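Side-chain contacts in Lys-gingipain W83 (PDB 4ITC), which cleaves proteins after lysine as a secreted cysteine protease of Porphyromonas gingivalis and carries adhesin domains, among them this calcium-binding K1 domain, that are hemolytic in vitro when isolated: residues L4-E9 with A14-I19; L77-C82 with V149-F154; D24-K29 with G56-D61. All blocks are in the same frame, centred on the assembly; numbering follows the deposited sequence.

Contact 1: residues L4-E9 with A14-I19. With CA (calcium ion), chain C; GAI (guanidine), chain G; GOL (glycerol), chain H.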
# COMPACT_ATOMS: atom_id res chain seq x y z
N LEU A 4 -11.79 9.25 -6.64
CA LEU A 4 -11.75 8.57 -5.34
C LEU A 4 -10.64 9.27 -4.59
O LEU A 4 -9.59 9.57 -5.14
CB LEU A 4 -11.44 7.09 -5.50
CG LEU A 4 -11.15 6.30 -4.21
CD1 LEU A 4 -11.57 4.88 -4.42
CD2 LEU A 4 -9.69 6.38 -3.80
N SER A 5 -10.89 9.57 -3.32
CA SER A 5 -9.89 10.14 -2.47
C SER A 5 -10.03 9.48 -1.10
O SER A 5 -11.09 9.58 -0.49
CB SER A 5 -10.08 11.67 -2.39
OG SER A 5 -9.06 12.24 -1.58
N GLU A 6 -8.98 8.80 -0.64
CA GLU A 6 -9.05 8.12 0.64
C GLU A 6 -7.82 8.41 1.47
O GLU A 6 -6.69 8.10 1.10
CB GLU A 6 -9.25 6.62 0.50
CG GLU A 6 -9.34 5.90 1.85
CD GLU A 6 -10.42 6.46 2.78
OE1 GLU A 6 -11.61 6.48 2.33
OE2 GLU A 6 -10.14 6.86 3.94
N SER A 7 -8.08 9.07 2.62
CA SER A 7 -7.03 9.48 3.52
C SER A 7 -6.76 8.54 4.67
O SER A 7 -5.81 8.70 5.43
CB SER A 7 -7.36 10.88 4.06
OG SER A 7 -7.30 11.86 3.04
N PHE A 8 -7.60 7.52 4.83
CA PHE A 8 -7.45 6.55 5.90
C PHE A 8 -7.38 7.14 7.32
O PHE A 8 -6.68 6.61 8.18
CB PHE A 8 -6.23 5.64 5.63
CG PHE A 8 -6.33 4.88 4.36
CD1 PHE A 8 -7.26 3.86 4.21
CD2 PHE A 8 -5.47 5.17 3.30
CE1 PHE A 8 -7.38 3.14 3.00
CE2 PHE A 8 -5.60 4.46 2.13
CZ PHE A 8 -6.54 3.47 1.96
N GLU A 9 -8.11 8.21 7.56
CA GLU A 9 -8.07 8.86 8.86
C GLU A 9 -8.90 8.10 9.87
O GLU A 9 -8.71 8.24 11.09
CB GLU A 9 -8.50 10.33 8.76
CG GLU A 9 -7.56 11.15 7.88
CD GLU A 9 -6.12 11.04 8.31
OE1 GLU A 9 -5.82 11.25 9.51
OE2 GLU A 9 -5.23 10.77 7.46
N ALA A 14 -15.30 -0.38 4.77
CA ALA A 14 -15.78 -1.68 4.35
C ALA A 14 -15.95 -1.83 2.85
O ALA A 14 -16.06 -2.94 2.36
CB ALA A 14 -17.10 -2.01 5.05
N SER A 15 -16.01 -0.72 2.11
CA SER A 15 -16.11 -0.76 0.66
C SER A 15 -14.76 -1.17 0.02
O SER A 15 -14.76 -1.58 -1.15
CB SER A 15 -16.53 0.58 0.12
OG SER A 15 -15.71 1.61 0.67
N TRP A 16 -13.67 -1.09 0.77
CA TRP A 16 -12.38 -1.61 0.29
C TRP A 16 -12.35 -3.08 0.64
O TRP A 16 -12.96 -3.51 1.59
CB TRP A 16 -11.21 -0.87 0.92
CG TRP A 16 -11.02 0.53 0.43
CD1 TRP A 16 -11.91 1.58 0.57
CD2 TRP A 16 -9.87 1.07 -0.20
NE1 TRP A 16 -11.39 2.71 0.02
CE2 TRP A 16 -10.13 2.42 -0.46
CE3 TRP A 16 -8.66 0.52 -0.61
CZ2 TRP A 16 -9.20 3.25 -1.10
CZ3 TRP A 16 -7.74 1.37 -1.25
CH2 TRP A 16 -8.01 2.69 -1.48
N LYS A 17 -11.65 -3.88 -0.15
CA LYS A 17 -11.50 -5.29 0.12
C LYS A 17 -10.08 -5.60 0.54
O LYS A 17 -9.13 -5.01 0.00
CB LYS A 17 -11.86 -6.11 -1.13
CG LYS A 17 -11.65 -7.61 -0.99
CD LYS A 17 -12.25 -8.29 -2.21
CE LYS A 17 -12.03 -9.77 -2.16
NZ LYS A 17 -12.57 -10.44 -3.37
N THR A 18 -9.92 -6.47 1.51
CA THR A 18 -8.59 -6.95 1.90
C THR A 18 -8.52 -8.43 1.66
O THR A 18 -9.51 -9.17 1.87
CB THR A 18 -8.20 -6.60 3.35
OG1 THR A 18 -9.24 -7.04 4.25
CG2 THR A 18 -7.93 -5.12 3.50
N ILE A 19 -7.38 -8.88 1.17
CA ILE A 19 -7.12 -10.30 0.98
C ILE A 19 -5.80 -10.66 1.65
O ILE A 19 -4.75 -10.18 1.29
CB ILE A 19 -7.06 -10.76 -0.48
CG1 ILE A 19 -8.27 -10.23 -1.28
CG2 ILE A 19 -6.97 -12.27 -0.52
CD1 ILE A 19 -8.15 -10.50 -2.76
CA CA C . -3.81 9.80 6.00
C GAI G . -11.55 -4.02 5.07
N1 GAI G . -11.43 -4.85 4.13
N2 GAI G . -12.33 -2.94 4.96
N3 GAI G . -10.88 -4.22 6.21
C1 GOL H . -14.80 5.23 -0.82
O1 GOL H . -15.55 5.90 -1.85
C2 GOL H . -13.40 5.82 -0.83
O2 GOL H . -12.62 5.24 0.25
C3 GOL H . -13.42 7.36 -0.75
O3 GOL H . -13.32 8.04 -2.02
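Trp16 reaches from just before strand 17-20 to Leu4, Glu6 and Phe8 on and just beyond strand 3-6, bridging the two sheets of the K1 adhesin beta-sandwich near one margin. The aromatic pair is edge-to-face (T-shaped): the rim of Phe8 is turned to the six-membered ring of Trp16, with the centroids 5.2 Å apart and the planes at 66°. Phe8 CZ touches Trp16 CH2 at 3.8 Å, off the ring centre. Aliphatic contacts extend the patch, with Glu6 CB 3.7 Å from Trp16 CZ2 and Leu4 CD2 somewhat farther from the same atom.

Polar interactions hold Glu6 in place. Glu6 CG lies over the centre of the Phe8 ring, and the bend beyond it at chi2 (55°) turns the carboxylate back so that OE2 accepts the Phe8 backbone N-H through its anti lone pair. The loop at Ser7 to Glu9 also binds a calcium ion, through Ser7 O and Glu9 OE2; Ser41, Gly43, Asp165 and Glu166 complete that site. A glycerol, probably from the crystallisation liquor, links the two segments: its O2 donates to Glu6 OE1 at 2.6 Å and, in the plane of the indole, accepts from Trp16 NE1 at 2.8 Å (N-H...O 169°).

Contact 2: residues L77-C82 with V149-F154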
# COMPACT_ATOMS: atom_id res chain seq x y z
N LEU A 77 -3.67 7.57 -10.85
CA LEU A 77 -3.59 7.20 -9.44
C LEU A 77 -2.35 7.84 -8.84
O LEU A 77 -1.24 7.75 -9.40
CB LEU A 77 -3.47 5.67 -9.30
CG LEU A 77 -2.96 5.09 -7.97
CD1 LEU A 77 -3.95 5.34 -6.83
CD2 LEU A 77 -2.67 3.57 -8.09
N THR A 78 -2.52 8.45 -7.67
CA THR A 78 -1.40 8.88 -6.86
C THR A 78 -1.58 8.35 -5.45
O THR A 78 -2.66 8.19 -4.98
CB THR A 78 -1.22 10.40 -6.82
OG1 THR A 78 -2.36 11.02 -6.23
CG2 THR A 78 -1.05 10.93 -8.27
N PHE A 79 -0.45 8.07 -4.80
CA PHE A 79 -0.47 7.63 -3.40
C PHE A 79 0.90 7.87 -2.84
O PHE A 79 1.85 8.15 -3.58
CB PHE A 79 -0.86 6.14 -3.27
CG PHE A 79 0.05 5.19 -3.98
CD1 PHE A 79 -0.14 4.91 -5.31
CD2 PHE A 79 1.07 4.54 -3.32
CE1 PHE A 79 0.67 4.03 -5.99
CE2 PHE A 79 1.89 3.64 -3.98
CZ PHE A 79 1.69 3.40 -5.33
N TRP A 80 1.00 7.75 -1.52
CA TRP A 80 2.25 7.93 -0.77
C TRP A 80 2.61 6.59 -0.11
O TRP A 80 1.72 5.88 0.39
CB TRP A 80 2.06 9.02 0.29
CG TRP A 80 1.88 10.37 -0.31
CD1 TRP A 80 0.71 10.89 -0.77
CD2 TRP A 80 2.88 11.38 -0.51
NE1 TRP A 80 0.91 12.15 -1.25
CE2 TRP A 80 2.24 12.47 -1.13
CE3 TRP A 80 4.26 11.44 -0.29
CZ2 TRP A 80 2.90 13.63 -1.46
CZ3 TRP A 80 4.94 12.62 -0.63
CH2 TRP A 80 4.27 13.69 -1.19
N VAL A 81 3.90 6.28 -0.09
CA VAL A 81 4.42 5.07 0.50
C VAL A 81 5.69 5.36 1.29
O VAL A 81 6.46 6.26 0.96
CB VAL A 81 4.68 4.02 -0.60
CG1 VAL A 81 5.72 4.47 -1.60
CG2 VAL A 81 5.00 2.66 -0.03
N CYS A 82 5.91 4.58 2.33
CA CYS A 82 7.17 4.60 3.03
C CYS A 82 7.40 3.28 3.69
O CYS A 82 6.48 2.44 3.77
CB CYS A 82 7.25 5.71 4.06
SG CYS A 82 6.30 5.43 5.57
N VAL A 149 -8.31 -1.34 -8.37
CA VAL A 149 -6.89 -1.23 -8.15
C VAL A 149 -6.52 -1.99 -6.88
O VAL A 149 -7.20 -1.85 -5.87
CB VAL A 149 -6.48 0.24 -8.05
CG1 VAL A 149 -5.03 0.41 -7.56
CG2 VAL A 149 -6.69 0.93 -9.39
N ALA A 150 -5.43 -2.74 -6.95
CA ALA A 150 -4.90 -3.48 -5.80
C ALA A 150 -3.52 -3.05 -5.48
O ALA A 150 -2.67 -2.87 -6.35
CB ALA A 150 -4.91 -4.98 -6.07
N PHE A 151 -3.27 -2.91 -4.18
CA PHE A 151 -1.93 -2.74 -3.60
C PHE A 151 -1.53 -4.04 -2.93
O PHE A 151 -2.26 -4.52 -2.04
CB PHE A 151 -1.97 -1.62 -2.55
CG PHE A 151 -2.41 -0.27 -3.09
CD1 PHE A 151 -3.75 0.06 -3.14
CD2 PHE A 151 -1.49 0.61 -3.62
CE1 PHE A 151 -4.17 1.27 -3.66
CE2 PHE A 151 -1.91 1.84 -4.11
CZ PHE A 151 -3.23 2.16 -4.15
N ARG A 152 -0.43 -4.63 -3.37
CA ARG A 152 -0.04 -5.95 -2.94
C ARG A 152 1.31 -5.90 -2.27
O ARG A 152 2.29 -5.46 -2.87
CB ARG A 152 0.06 -6.88 -4.14
CG ARG A 152 0.28 -8.35 -3.83
CD ARG A 152 0.52 -9.14 -5.12
NE ARG A 152 0.77 -10.54 -4.81
CZ ARG A 152 1.22 -11.42 -5.67
NH1 ARG A 152 1.52 -11.06 -6.91
NH2 ARG A 152 1.37 -12.67 -5.27
N HIS A 153 1.36 -6.34 -1.02
CA HIS A 153 2.63 -6.49 -0.26
C HIS A 153 3.02 -7.94 -0.31
O HIS A 153 2.31 -8.77 0.22
CB HIS A 153 2.42 -6.04 1.17
CG HIS A 153 3.66 -6.07 2.01
ND1 HIS A 153 3.62 -6.16 3.39
CD2 HIS A 153 4.94 -5.87 1.68
CE1 HIS A 153 4.84 -6.07 3.86
NE2 HIS A 153 5.67 -5.91 2.84
N PHE A 154 4.13 -8.24 -0.99
CA PHE A 154 4.47 -9.64 -1.30
C PHE A 154 5.94 -9.72 -1.60
O PHE A 154 6.59 -8.69 -1.73
CB PHE A 154 3.62 -10.23 -2.47
CG PHE A 154 4.01 -9.71 -3.85
CD1 PHE A 154 3.92 -8.36 -4.16
CD2 PHE A 154 4.47 -10.58 -4.80
CE1 PHE A 154 4.29 -7.90 -5.40
CE2 PHE A 154 4.83 -10.11 -6.06
CZ PHE A 154 4.77 -8.77 -6.34
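Part of the hydrophobic core of the beta-sandwich is formed by Leu77 and Phe79 of strand 75-83 and Val149 and Phe151 of strand 148-153, one strand from each sheet. The strands run in roughly the same direction, 28° apart, with their axes 11.0 Å from each other at closest approach. No hydrogen bond crosses this gap, and apolar side chains alone join the two segments.

Leu77 and Val149 meet tip to tip, CD2 of the leucine 4.0 Å from CG1 of the valine. The other branch of Leu77, CD1, lies 4.2 Å from CZ of Phe151, at the edge of that ring. Phe79 and Phe151 form a nearly perpendicular T-shaped pair, with ring planes at 81° and centroids 5.1 Å apart. Phe79 supplies the face and Phe151 the edge. Phe79 CG stands between the backbone N and the carbonyl carbon (chi1 60°), and the ring it carries offers a face to the incoming edge. Val95 of strand 92-98 and Leu164 of strand 161-171 also pack on Phe79, one from each sheet. Within the pair, Phe151 CE2 stands over the centre of the Phe79 ring, with CD1 its nearest atom at 3.7 Å.

Contact 3: residues D24-K29 with G56-D61. With CA (calcium ion), chain B.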
# COMPACT_ATOMS: atom_id res chain seq x y z
N ASP A 24 -1.86 -16.15 6.90
CA ASP A 24 -1.29 -16.09 8.29
C ASP A 24 -2.10 -15.30 9.29
O ASP A 24 -1.75 -15.22 10.47
CB ASP A 24 0.18 -15.63 8.25
CG ASP A 24 0.37 -14.14 7.86
OD1 ASP A 24 -0.64 -13.50 7.49
OD2 ASP A 24 1.51 -13.69 7.91
N GLY A 25 -3.18 -14.67 8.85
CA GLY A 25 -4.00 -13.89 9.73
C GLY A 25 -3.59 -12.44 9.89
O GLY A 25 -4.15 -11.70 10.72
N HIS A 26 -2.54 -12.05 9.15
CA HIS A 26 -2.01 -10.69 9.16
C HIS A 26 -2.18 -10.09 7.77
O HIS A 26 -1.71 -10.65 6.81
CB HIS A 26 -0.53 -10.68 9.50
CG HIS A 26 -0.22 -11.27 10.82
ND1 HIS A 26 -0.21 -10.53 11.98
CD2 HIS A 26 0.13 -12.53 11.17
CE1 HIS A 26 0.07 -11.33 12.99
NE2 HIS A 26 0.29 -12.54 12.53
N GLY A 27 -2.89 -8.97 7.68
CA GLY A 27 -3.10 -8.29 6.39
C GLY A 27 -2.81 -6.82 6.53
O GLY A 27 -2.21 -6.35 7.51
N TRP A 28 -3.32 -6.06 5.56
CA TRP A 28 -3.25 -4.60 5.64
C TRP A 28 -4.13 -4.15 6.82
O TRP A 28 -5.24 -4.67 7.00
CB TRP A 28 -3.77 -3.94 4.35
CG TRP A 28 -2.81 -4.06 3.19
CD1 TRP A 28 -2.79 -5.03 2.21
CD2 TRP A 28 -1.76 -3.16 2.88
NE1 TRP A 28 -1.76 -4.79 1.35
CE2 TRP A 28 -1.12 -3.63 1.72
CE3 TRP A 28 -1.28 -1.99 3.50
CZ2 TRP A 28 -0.04 -2.97 1.14
CZ3 TRP A 28 -0.21 -1.33 2.94
CH2 TRP A 28 0.42 -1.83 1.77
N LYS A 29 -3.63 -3.20 7.59
CA LYS A 29 -4.23 -2.78 8.87
C LYS A 29 -4.23 -1.26 8.93
O LYS A 29 -3.38 -0.61 8.36
CB LYS A 29 -3.37 -3.29 10.03
CG LYS A 29 -3.44 -4.76 10.25
CD LYS A 29 -2.35 -5.19 11.21
CE LYS A 29 -2.30 -6.69 11.37
NZ LYS A 29 -1.34 -7.06 12.45
N GLY A 56 7.14 -12.03 15.02
CA GLY A 56 8.35 -12.41 14.31
C GLY A 56 8.24 -12.27 12.80
O GLY A 56 7.43 -11.52 12.28
N VAL A 57 9.09 -13.00 12.10
CA VAL A 57 9.21 -12.89 10.66
C VAL A 57 7.96 -13.39 9.96
O VAL A 57 7.46 -14.49 10.26
CB VAL A 57 10.44 -13.68 10.15
CG1 VAL A 57 10.50 -13.72 8.63
CG2 VAL A 57 11.70 -13.08 10.75
N LEU A 58 7.43 -12.61 9.01
CA LEU A 58 6.29 -12.99 8.21
C LEU A 58 6.65 -13.08 6.74
O LEU A 58 7.67 -12.53 6.33
CB LEU A 58 5.17 -11.97 8.42
CG LEU A 58 4.76 -11.78 9.86
CD1 LEU A 58 3.77 -10.64 9.99
CD2 LEU A 58 4.13 -13.08 10.35
N THR A 59 5.81 -13.77 5.97
CA THR A 59 5.93 -13.83 4.53
C THR A 59 4.59 -13.36 3.87
O THR A 59 3.83 -14.16 3.29
CB THR A 59 6.33 -15.24 4.05
OG1 THR A 59 5.35 -16.18 4.51
CG2 THR A 59 7.72 -15.59 4.55
N PRO A 60 4.35 -12.03 3.91
CA PRO A 60 3.06 -11.52 3.43
C PRO A 60 2.81 -11.76 1.94
O PRO A 60 3.73 -11.71 1.12
CB PRO A 60 3.15 -10.00 3.68
CG PRO A 60 4.60 -9.74 3.84
CD PRO A 60 5.17 -10.96 4.50
N ASP A 61 1.54 -11.96 1.62
CA ASP A 61 1.00 -11.79 0.31
C ASP A 61 -0.37 -11.19 0.54
O ASP A 61 -1.41 -11.86 0.54
CB ASP A 61 0.97 -13.09 -0.47
CG ASP A 61 0.50 -12.90 -1.89
OD1 ASP A 61 0.32 -11.74 -2.30
OD2 ASP A 61 0.28 -13.93 -2.60
CA CA B . -0.82 -12.30 5.43
O HOH W 1 3.76 -15.16 7.36
O HOH W 2 1.40 -11.69 6.21
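Leu58 packs its two methyl groups against the calcium-binding loop at Asp24 and His26. CD2 comes within 3.6 Å of Asp24 OD2 and lies 4.1 Å from His26 CD2, while CD1 sits over one face of the imidazole, toward its rim. The leucine crosses both side chains at about a right angle. Nothing polar joins the segments directly; a water does so instead, donating to Asp24 OD2 at 2.7 Å and accepting the backbone N-H of Thr59.

The two oxygens of Asp24 have different tasks. OD1 binds the calcium ion at 2.4 Å, next to the backbone carbonyl of His26, and also accepts the His26 N-H at 2.9 Å, closing an Asx turn. That N-H approaches from above the carboxylate, 52° out of its plane. OD2 instead takes up the bridging water and a second water, itself a calcium ligand, whose oxygen donates to Asp24 OD2 at 2.6 Å. A chi1 of 70° tucks the Asp24 carboxylate back over its own main chain, where OD1 can reach both the ion and the His26 N-H.

Farther out, Asp20, Asp22 and Asn62 complete the protein ligands of the ion. Asp22 also accepts from the backbone of Asp61, tying the end of segment 56-61 to the site, and Glu48 of strand 43-48 packs on both His26 and Leu58. With one carboxylate oxygen on the ion and the other gripped by two water donors, the rotation of Asp24 is well defined, and the nearby calcium would be expected to keep this acid ionised.

Contacts 1 and 2 both join the two sheets of the sandwich: contact 2 in the core, about 3 Å from the chain centre, and contact 1 about 12 Å away, centre to centre. Contact 3 is peripheral, centred about 16 Å from contact 2 and 19 Å from contact 1. Contacts 2 and 3 touch through a salt bridge from Arg152 NE to Asp61 OD1 (2.8 Å) and His153 packing on Pro60. Contacts 1 and 3 hold ligands of different calcium ions, whereas the Phe79 side chain of contact 2 remains about 10 Å from a bound calcium. Segment 14-19 also lines a guanidine pocket; the side chains of Phe151 and Leu58 each stay about 12 Å from a bound guanidine.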